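Local structure of Pgp2 (Campylobacter jejuni subsp. jejuni, 6XJ6) at residues Asp15-Val27 / Lys232-Leu244. The protein probably acts as an LD-carboxypeptidase that trims peptidoglycan, which it also binds through a pocket on its accessory NTF2-like domain, directing helical cell shape. Numbering follows the deposited sequence.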
ATOM      1  N   ASP A  15      15.645  13.844 -10.004  1.00 29.24           N
ATOM      2  CA  ASP A  15      15.915  12.707 -10.871  1.00 29.26           C
ATOM      3  C   ASP A  15      15.847  11.378 -10.130  1.00 27.77           C
ATOM      4  O   ASP A  15      16.346  10.369 -10.635  1.00 28.99           O
ATOM      5  CB  ASP A  15      17.275  12.876 -11.552  1.00 35.17           C
ATOM      6  CG  ASP A  15      17.319  14.079 -12.464  1.00 42.51           C
ATOM      7  OD1 ASP A  15      16.254  14.466 -12.992  1.00 46.19           O
ATOM      8  OD2 ASP A  15      18.415  14.638 -12.650  1.00 47.94           O
ATOM      9  N   LYS A  16      15.234  11.356  -8.951  1.00 23.96           N
ATOM     10  CA  LYS A  16      15.142  10.124  -8.181  1.00 22.18           C
ATOM     11  C   LYS A  16      14.314   9.082  -8.922  1.00 22.60           C
ATOM     12  O   LYS A  16      13.383   9.404  -9.664  1.00 23.41           O
ATOM     13  CB  LYS A  16      14.506  10.404  -6.823  1.00 23.76           C
ATOM     14  CG  LYS A  16      15.384  11.237  -5.924  1.00 26.07           C
ATOM     15  CD  LYS A  16      14.637  11.769  -4.721  1.00 27.79           C
ATOM     16  CE  LYS A  16      15.438  12.855  -3.996  1.00 29.49           C
ATOM     17  NZ  LYS A  16      15.774  14.035  -4.854  1.00 34.11           N
ATOM     18  N   ASN A  17      14.669   7.818  -8.712  1.00 21.32           N
ATOM     19  CA  ASN A  17      13.891   6.704  -9.241  1.00 20.79           C
ATOM     20  C   ASN A  17      12.740   6.461  -8.276  1.00 20.90           C
ATOM     21  O   ASN A  17      12.914   5.839  -7.224  1.00 19.64           O
ATOM     22  CB  ASN A  17      14.759   5.462  -9.389  1.00 23.03           C
ATOM     23  CG  ASN A  17      14.008   4.307 -10.009  1.00 22.16           C
ATOM     24  OD1 ASN A  17      12.775   4.299 -10.039  1.00 21.43           O
ATOM     25  ND2 ASN A  17      14.742   3.315 -10.491  1.00 24.59           N
ATOM     26  N   ILE A  18      11.566   6.974  -8.629  1.00 20.19           N
ATOM     27  CA  ILE A  18      10.369   6.828  -7.814  1.00 18.72           C
ATOM     28  C   ILE A  18       9.418   5.784  -8.398  1.00 19.43           C
ATOM     29  O   ILE A  18       8.253   5.714  -8.002  1.00 19.20           O
ATOM     30  CB  ILE A  18       9.674   8.176  -7.567  1.00 20.18           C
ATOM     31  CG1 ILE A  18       9.467   8.973  -8.866  1.00 22.10           C
ATOM     32  CG2 ILE A  18      10.497   9.002  -6.592  1.00 21.01           C
ATOM     33  CD1 ILE A  18       8.540   8.347  -9.889  1.00 23.83           C
ATOM     34  N   SER A  19       9.909   4.949  -9.316  1.00 19.04           N
ATOM     35  CA  SER A  19       9.033   4.037 -10.051  1.00 18.80           C
ATOM     36  C   SER A  19       8.338   3.029  -9.142  1.00 17.95           C
ATOM     37  O   SER A  19       7.249   2.546  -9.479  1.00 18.98           O
ATOM     38  CB  SER A  19       9.834   3.318 -11.140  1.00 20.75           C
ATOM     39  OG  SER A  19      10.857   2.510 -10.585  1.00 20.69           O
ATOM     40  N   LEU A  20       8.952   2.669  -8.014  1.00 18.47           N
ATOM     41  CA  LEU A  20       8.314   1.791  -7.038  1.00 16.95           C
ATOM     42  C   LEU A  20       7.796   2.554  -5.829  1.00 15.98           C
ATOM     43  O   LEU A  20       7.453   1.934  -4.813  1.00 15.86           O
ATOM     44  CB  LEU A  20       9.272   0.687  -6.598  1.00 16.20           C
ATOM     45  CG  LEU A  20       9.763  -0.224  -7.721  1.00 17.87           C
ATOM     46  CD1 LEU A  20      10.729  -1.266  -7.178  1.00 18.85           C
ATOM     47  CD2 LEU A  20       8.601  -0.890  -8.457  1.00 18.37           C
ATOM     48  N   GLY A  21       7.710   3.871  -5.930  1.00 15.06           N
ATOM     49  CA  GLY A  21       7.261   4.726  -4.850  1.00 15.81           C
ATOM     50  C   GLY A  21       8.313   5.753  -4.464  1.00 14.97           C
ATOM     51  O   GLY A  21       9.482   5.669  -4.835  1.00 16.71           O
ATOM     52  N   TYR A  22       7.852   6.725  -3.684  1.00 15.67           N
ATOM     53  CA  TYR A  22       8.673   7.799  -3.136  1.00 15.91           C
ATOM     54  C   TYR A  22       8.560   7.689  -1.622  1.00 16.36           C
ATOM     55  O   TYR A  22       7.459   7.809  -1.072  1.00 16.97           O
ATOM     56  CB  TYR A  22       8.127   9.134  -3.644  1.00 17.32           C
ATOM     57  CG  TYR A  22       8.864  10.400  -3.259  1.00 17.72           C
ATOM     58  CD1 TYR A  22      10.243  10.501  -3.353  1.00 19.20           C
ATOM     59  CD2 TYR A  22       8.154  11.523  -2.853  1.00 19.04           C
ATOM     60  CE1 TYR A  22      10.894  11.678  -3.022  1.00 21.42           C
ATOM     61  CE2 TYR A  22       8.793  12.702  -2.523  1.00 19.83           C
ATOM     62  CZ  TYR A  22      10.163  12.776  -2.609  1.00 20.04           C
ATOM     63  OH  TYR A  22      10.800  13.954  -2.276  1.00 24.69           O
ATOM     64  N   TYR A  23       9.682   7.425  -0.956  1.00 16.70           N
ATOM     65  CA  TYR A  23       9.699   7.062   0.454  1.00 16.54           C
ATOM     66  C   TYR A  23      10.555   8.034   1.255  1.00 17.87           C
ATOM     67  O   TYR A  23      11.637   8.445   0.821  1.00 20.17           O
ATOM     68  CB  TYR A  23      10.223   5.631   0.627  1.00 17.33           C
ATOM     69  CG  TYR A  23       9.374   4.651  -0.136  1.00 16.12           C
ATOM     70  CD1 TYR A  23       8.215   4.147   0.424  1.00 15.35           C
ATOM     71  CD2 TYR A  23       9.693   4.274  -1.440  1.00 17.23           C
ATOM     72  CE1 TYR A  23       7.410   3.284  -0.268  1.00 15.03           C
ATOM     73  CE2 TYR A  23       8.882   3.397  -2.146  1.00 16.57           C
ATOM     74  CZ  TYR A  23       7.736   2.914  -1.548  1.00 14.57           C
ATOM     75  OH  TYR A  23       6.890   2.047  -2.209  1.00 16.86           O
ATOM     76  N   ASP A  24      10.084   8.360   2.455  1.00 18.61           N
ATOM     77  CA  ASP A  24      10.805   9.314   3.287  1.00 19.38           C
ATOM     78  C   ASP A  24      12.123   8.746   3.796  1.00 21.37           C
ATOM     79  O   ASP A  24      13.082   9.499   3.991  1.00 25.80           O
ATOM     80  CB  ASP A  24       9.927   9.751   4.454  1.00 20.35           C
ATOM     81  CG  ASP A  24      10.557  10.860   5.258  1.00 26.06           C
ATOM     82  OD1 ASP A  24      10.637  11.994   4.748  1.00 31.77           O
ATOM     83  OD2 ASP A  24      10.976  10.591   6.390  1.00 28.60           O
ATOM     84  N   ASP A  25      12.203   7.430   3.997  1.00 24.50           N
ATOM     85  CA  ASP A  25      13.424   6.775   4.447  1.00 27.58           C
ATOM     86  C   ASP A  25      13.588   5.474   3.668  1.00 24.80           C
ATOM     87  O   ASP A  25      12.789   5.153   2.783  1.00 23.64           O
ATOM     88  CB  ASP A  25      13.395   6.563   5.968  1.00 35.49           C
ATOM     89  CG  ASP A  25      14.741   6.126   6.533  1.00 44.02           C
ATOM     90  OD1 ASP A  25      15.785   6.654   6.088  1.00 44.35           O
ATOM     91  OD2 ASP A  25      14.752   5.246   7.423  1.00 48.76           O
ATOM     92  N   ASN A  26      14.643   4.730   3.997  1.00 22.33           N
ATOM     93  CA  ASN A  26      14.980   3.509   3.277  1.00 21.15           C
ATOM     94  C   ASN A  26      13.930   2.433   3.502  1.00 20.54           C
ATOM     95  O   ASN A  26      13.466   2.219   4.623  1.00 22.16           O
ATOM     96  CB  ASN A  26      16.324   2.978   3.766  1.00 25.08           C
ATOM     97  CG  ASN A  26      17.484   3.867   3.371  1.00 29.83           C
ATOM     98  OD1 ASN A  26      17.299   4.931   2.778  1.00 30.37           O
ATOM     99  ND2 ASN A  26      18.694   3.435   3.704  1.00 35.43           N
ATOM    100  N   VAL A  27      13.589   1.728   2.426  1.00 18.58           N
ATOM    101  CA  VAL A  27      12.632   0.632   2.463  1.00 18.08           C
ATOM    102  C   VAL A  27      13.092  -0.438   1.484  1.00 17.28           C
ATOM    103  O   VAL A  27      13.969  -0.222   0.648  1.00 20.68           O
ATOM    104  CB  VAL A  27      11.187   1.080   2.121  1.00 18.57           C
ATOM    105  CG1 VAL A  27      10.722   2.195   3.046  1.00 19.82           C
ATOM    106  CG2 VAL A  27      11.071   1.518   0.663  1.00 18.94           C
ATOM    107  N   LYS A 232       0.740  18.249  11.742  1.00 31.57           N
ATOM    108  CA  LYS A 232       1.942  18.035  10.947  1.00 30.46           C
ATOM    109  C   LYS A 232       1.962  16.614  10.405  1.00 27.69           C
ATOM    110  O   LYS A 232       1.631  15.663  11.120  1.00 28.27           O
ATOM    111  CB  LYS A 232       3.201  18.263  11.790  1.00 33.43           C
ATOM    112  CG  LYS A 232       3.623  19.719  11.883  1.00 41.20           C
ATOM    113  CD  LYS A 232       4.769  19.901  12.868  1.00 57.28           C
ATOM    114  CE  LYS A 232       4.260  20.212  14.269  1.00 60.68           C
ATOM    115  NZ  LYS A 232       5.130  19.627  15.327  1.00 72.78           N
ATOM    116  N   PHE A 233       2.349  16.477   9.137  1.00 25.58           N
ATOM    117  CA  PHE A 233       2.547  15.180   8.508  1.00 23.98           C
ATOM    118  C   PHE A 233       4.039  14.889   8.432  1.00 25.89           C
ATOM    119  O   PHE A 233       4.845  15.786   8.154  1.00 29.04           O
ATOM    120  CB  PHE A 233       1.976  15.142   7.088  1.00 22.39           C
ATOM    121  CG  PHE A 233       0.478  15.219   7.009  1.00 21.37           C
ATOM    122  CD1 PHE A 233      -0.316  15.208   8.146  1.00 22.44           C
ATOM    123  CD2 PHE A 233      -0.143  15.291   5.768  1.00 24.26           C
ATOM    124  CE1 PHE A 233      -1.701  15.266   8.043  1.00 25.81           C
ATOM    125  CE2 PHE A 233      -1.520  15.354   5.663  1.00 22.95           C
ATOM    126  CZ  PHE A 233      -2.298  15.347   6.797  1.00 23.82           C
ATOM    127  N   SER A 234       4.408  13.637   8.685  1.00 23.39           N
ATOM    128  CA  SER A 234       5.796  13.225   8.554  1.00 23.97           C
ATOM    129  C   SER A 234       5.845  11.779   8.083  1.00 22.24           C
ATOM    130  O   SER A 234       4.829  11.081   8.039  1.00 21.23           O
ATOM    131  CB  SER A 234       6.569  13.413   9.863  1.00 39.35           C
ATOM    132  OG  SER A 234       6.073  12.574  10.883  1.00 35.48           O
ATOM    133  N   ASP A 235       7.045  11.343   7.708  1.00 22.45           N
ATOM    134  CA  ASP A 235       7.294   9.972   7.261  1.00 21.81           C
ATOM    135  C   ASP A 235       6.355   9.579   6.118  1.00 20.37           C
ATOM    136  O   ASP A 235       5.727   8.522   6.132  1.00 21.83           O
ATOM    137  CB  ASP A 235       7.198   8.985   8.429  1.00 23.47           C
ATOM    138  CG  ASP A 235       7.765   7.611   8.094  1.00 42.70           C
ATOM    139  OD1 ASP A 235       8.651   7.517   7.219  1.00 34.63           O
ATOM    140  OD2 ASP A 235       7.319   6.620   8.710  1.00 62.31           O
ATOM    141  N   ILE A 236       6.264  10.438   5.110  1.00 17.75           N
ATOM    142  CA  ILE A 236       5.325  10.210   4.015  1.00 16.27           C
ATOM    143  C   ILE A 236       5.905   9.201   3.035  1.00 15.50           C
ATOM    144  O   ILE A 236       7.017   9.378   2.519  1.00 18.78           O
ATOM    145  CB  ILE A 236       4.975  11.524   3.307  1.00 17.75           C
ATOM    146  CG1 ILE A 236       4.320  12.498   4.289  1.00 19.80           C
ATOM    147  CG2 ILE A 236       4.018  11.256   2.138  1.00 22.21           C
ATOM    148  CD1 ILE A 236       4.245  13.917   3.755  1.00 24.05           C
ATOM    149  N   ASN A 237       5.137   8.140   2.775  1.00 16.70           N
ATOM    150  CA  ASN A 237       5.459   7.138   1.770  1.00 17.11           C
ATOM    151  C   ASN A 237       4.309   7.083   0.782  1.00 16.80           C
ATOM    152  O   ASN A 237       3.156   6.899   1.186  1.00 20.76           O
ATOM    153  CB  ASN A 237       5.595   5.754   2.395  1.00 18.05           C
ATOM    154  CG  ASN A 237       6.756   5.645   3.351  1.00 19.49           C
ATOM    155  OD1 ASN A 237       7.804   6.257   3.139  1.00 19.13           O
ATOM    156  ND2 ASN A 237       6.594   4.838   4.393  1.00 25.15           N
ATOM    157  N   ILE A 238       4.624   7.253  -0.495  0.52 12.54           N
ATOM    158  CA  ILE A 238       3.637   7.174  -1.563  0.52 15.67           C
ATOM    159  C   ILE A 238       4.048   6.040  -2.482  0.52 12.75           C
ATOM    160  O   ILE A 238       5.204   5.976  -2.919  0.52 12.82           O
ATOM    161  CB  ILE A 238       3.511   8.511  -2.314  0.52 13.25           C
ATOM    162  CG1 ILE A 238       2.950   9.561  -1.352  0.52 31.03           C
ATOM    163  CG2 ILE A 238       2.627   8.366  -3.548  0.52 20.41           C
ATOM    164  CD1 ILE A 238       2.745  10.915  -1.958  0.52 33.15           C
ATOM    165  N   SER A 239       3.108   5.133  -2.754  1.00 15.11           N
ATOM    166  CA  SER A 239       3.428   3.939  -3.505  1.00 14.73           C
ATOM    167  C   SER A 239       2.396   3.658  -4.587  1.00 15.51           C
ATOM    168  O   SER A 239       1.193   3.829  -4.361  1.00 16.07           O
ATOM    169  CB  SER A 239       3.447   2.741  -2.552  1.00 16.43           C
ATOM    170  OG  SER A 239       4.313   2.974  -1.454  1.00 16.53           O
ATOM    171  N   PRO A 240       2.826   3.170  -5.747  1.00 16.18           N
ATOM    172  CA  PRO A 240       1.863   2.763  -6.772  1.00 18.15           C
ATOM    173  C   PRO A 240       1.110   1.524  -6.317  1.00 19.68           C
ATOM    174  O   PRO A 240       1.658   0.669  -5.622  1.00 19.57           O
ATOM    175  CB  PRO A 240       2.756   2.458  -7.984  1.00 18.90           C
ATOM    176  CG  PRO A 240       4.038   2.027  -7.391  1.00 17.66           C
ATOM    177  CD  PRO A 240       4.214   2.870  -6.153  1.00 15.87           C
ATOM    178  N   TYR A 241      -0.156   1.447  -6.719  1.00 14.72           N
ATOM    179  CA  TYR A 241      -1.078   0.432  -6.210  1.00 13.92           C
ATOM    180  C   TYR A 241      -1.628  -0.393  -7.369  1.00 15.55           C
ATOM    181  O   TYR A 241      -2.567   0.048  -8.056  1.00 16.62           O
ATOM    182  CB  TYR A 241      -2.222   1.079  -5.421  1.00 15.78           C
ATOM    183  CG  TYR A 241      -2.973   0.078  -4.567  1.00 14.90           C
ATOM    184  CD1 TYR A 241      -3.968  -0.721  -5.112  1.00 17.15           C
ATOM    185  CD2 TYR A 241      -2.657  -0.102  -3.223  1.00 14.32           C
ATOM    186  CE1 TYR A 241      -4.641  -1.638  -4.348  1.00 18.75           C
ATOM    187  CE2 TYR A 241      -3.319  -1.024  -2.455  1.00 15.03           C
ATOM    188  CZ  TYR A 241      -4.308  -1.798  -3.018  1.00 14.84           C
ATOM    189  OH  TYR A 241      -4.994  -2.732  -2.272  1.00 18.03           O
ATOM    190  N   PRO A 242      -1.073  -1.575  -7.639  1.00 16.00           N
ATOM    191  CA  PRO A 242      -1.587  -2.391  -8.748  1.00 16.13           C
ATOM    192  C   PRO A 242      -3.039  -2.762  -8.525  1.00 15.95           C
ATOM    193  O   PRO A 242      -3.455  -3.054  -7.404  1.00 16.53           O
ATOM    194  CB  PRO A 242      -0.691  -3.632  -8.725  1.00 17.12           C
ATOM    195  CG  PRO A 242       0.572  -3.186  -8.036  1.00 17.07           C
ATOM    196  CD  PRO A 242       0.117  -2.190  -7.015  1.00 16.37           C
ATOM    197  N   ASN A 243      -3.801  -2.777  -9.614  1.00 16.70           N
ATOM    198  CA  ASN A 243      -5.207  -3.137  -9.527  1.00 16.97           C
ATOM    199  C   ASN A 243      -5.670  -3.663 -10.878  1.00 21.16           C
ATOM    200  O   ASN A 243      -5.018  -3.457 -11.905  1.00 23.32           O
ATOM    201  CB  ASN A 243      -6.049  -1.936  -9.096  1.00 19.35           C
ATOM    202  CG  ASN A 243      -6.048  -0.844 -10.120  1.00 18.08           C
ATOM    203  OD1 ASN A 243      -6.906  -0.806 -10.996  1.00 21.48           O
ATOM    204  ND2 ASN A 243      -5.072   0.048 -10.028  1.00 17.63           N
ATOM    205  N   LEU A 244      -6.815  -4.342 -10.856  1.00 20.15           N
ATOM    206  CA  LEU A 244      -7.419  -4.901 -12.057  1.00 22.09           C
ATOM    207  C   LEU A 244      -8.633  -4.109 -12.515  1.00 23.24           C
ATOM    208  O   LEU A 244      -9.511  -4.657 -13.187  1.00 30.58           O
ATOM    209  CB  LEU A 244      -7.792  -6.364 -11.827  1.00 25.19           C
ATOM    210  CG  LEU A 244      -6.576  -7.273 -11.660  1.00 38.21           C
ATOM    211  CD1 LEU A 244      -7.003  -8.711 -11.458  1.00 40.42           C
ATOM    212  CD2 LEU A 244      -5.673  -7.161 -12.873  1.00 41.27           C
TER
HETATM  213  O   HOH W   1       7.880  12.894   4.871  1.00 24.40           O
HETATM  214  O   HOH W   2       9.581  12.675   7.916  1.00 31.59           O
HETATM  215  O   HOH W   3      10.958   8.599   8.010  1.00 32.06           O
HETATM  216  O   HOH W   4       8.591  11.747   2.221  1.00 38.70           O
HETATM  217  O   HOH W   5       9.844   5.938   4.665  1.00 28.58           O
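Tyr23 and Asn237 both set CG beside the backbone N and anti to the carbonyl carbon (chi1 -58° and -65°), and the two side chains cross at about a right angle, with ring and amide planes 54° apart. They lie on a short antiparallel β pairing in which strand 22-23, leading into strand 27-33 of the five-stranded mixed sheet, adds to strand 232-240 of the NTF2-like domain, extending its sheet. Tyr22 and Ile238 form the hydrogen-bonded pair: Tyr22 N donates to Ile238 O and Ile238 N to Tyr22 O, each at 2.9 Å, the second almost straight. Asn237 OD1 sits at the edge of the Tyr23 ring, 3.5 Å from CD1, and accepts from Asp24 N at 3.2 Å, nearly in line with the amide C=O, a side-chain bond beside the backbone pairing. Val27 CG2 lies over the centre of one ring face, while Ile238 O lies off-centre over the opposite face. Tyr44 meets the ring edge-to-face, and Phe78 touches both Tyr23 and Ser239. On the other side of the sheet, Ile238 packs against Leu177 of helix 170-188.

Near the solvent-exposed Asp24, two carboxylates come close, with Asp24 OD2 3.9 Å from Asp235 OD1; a water donating to both probably eases their repulsion. At the Pro240 end, the Ile18-Gly21 type I turn lies against Pro240, whose CD is 3.6 Å from Leu20 C. There Tyr23 OH donates to Leu20 O (2.7 Å) in the carbonyl plane, and Ser239 OG lies 2.8 Å from Tyr23 OH.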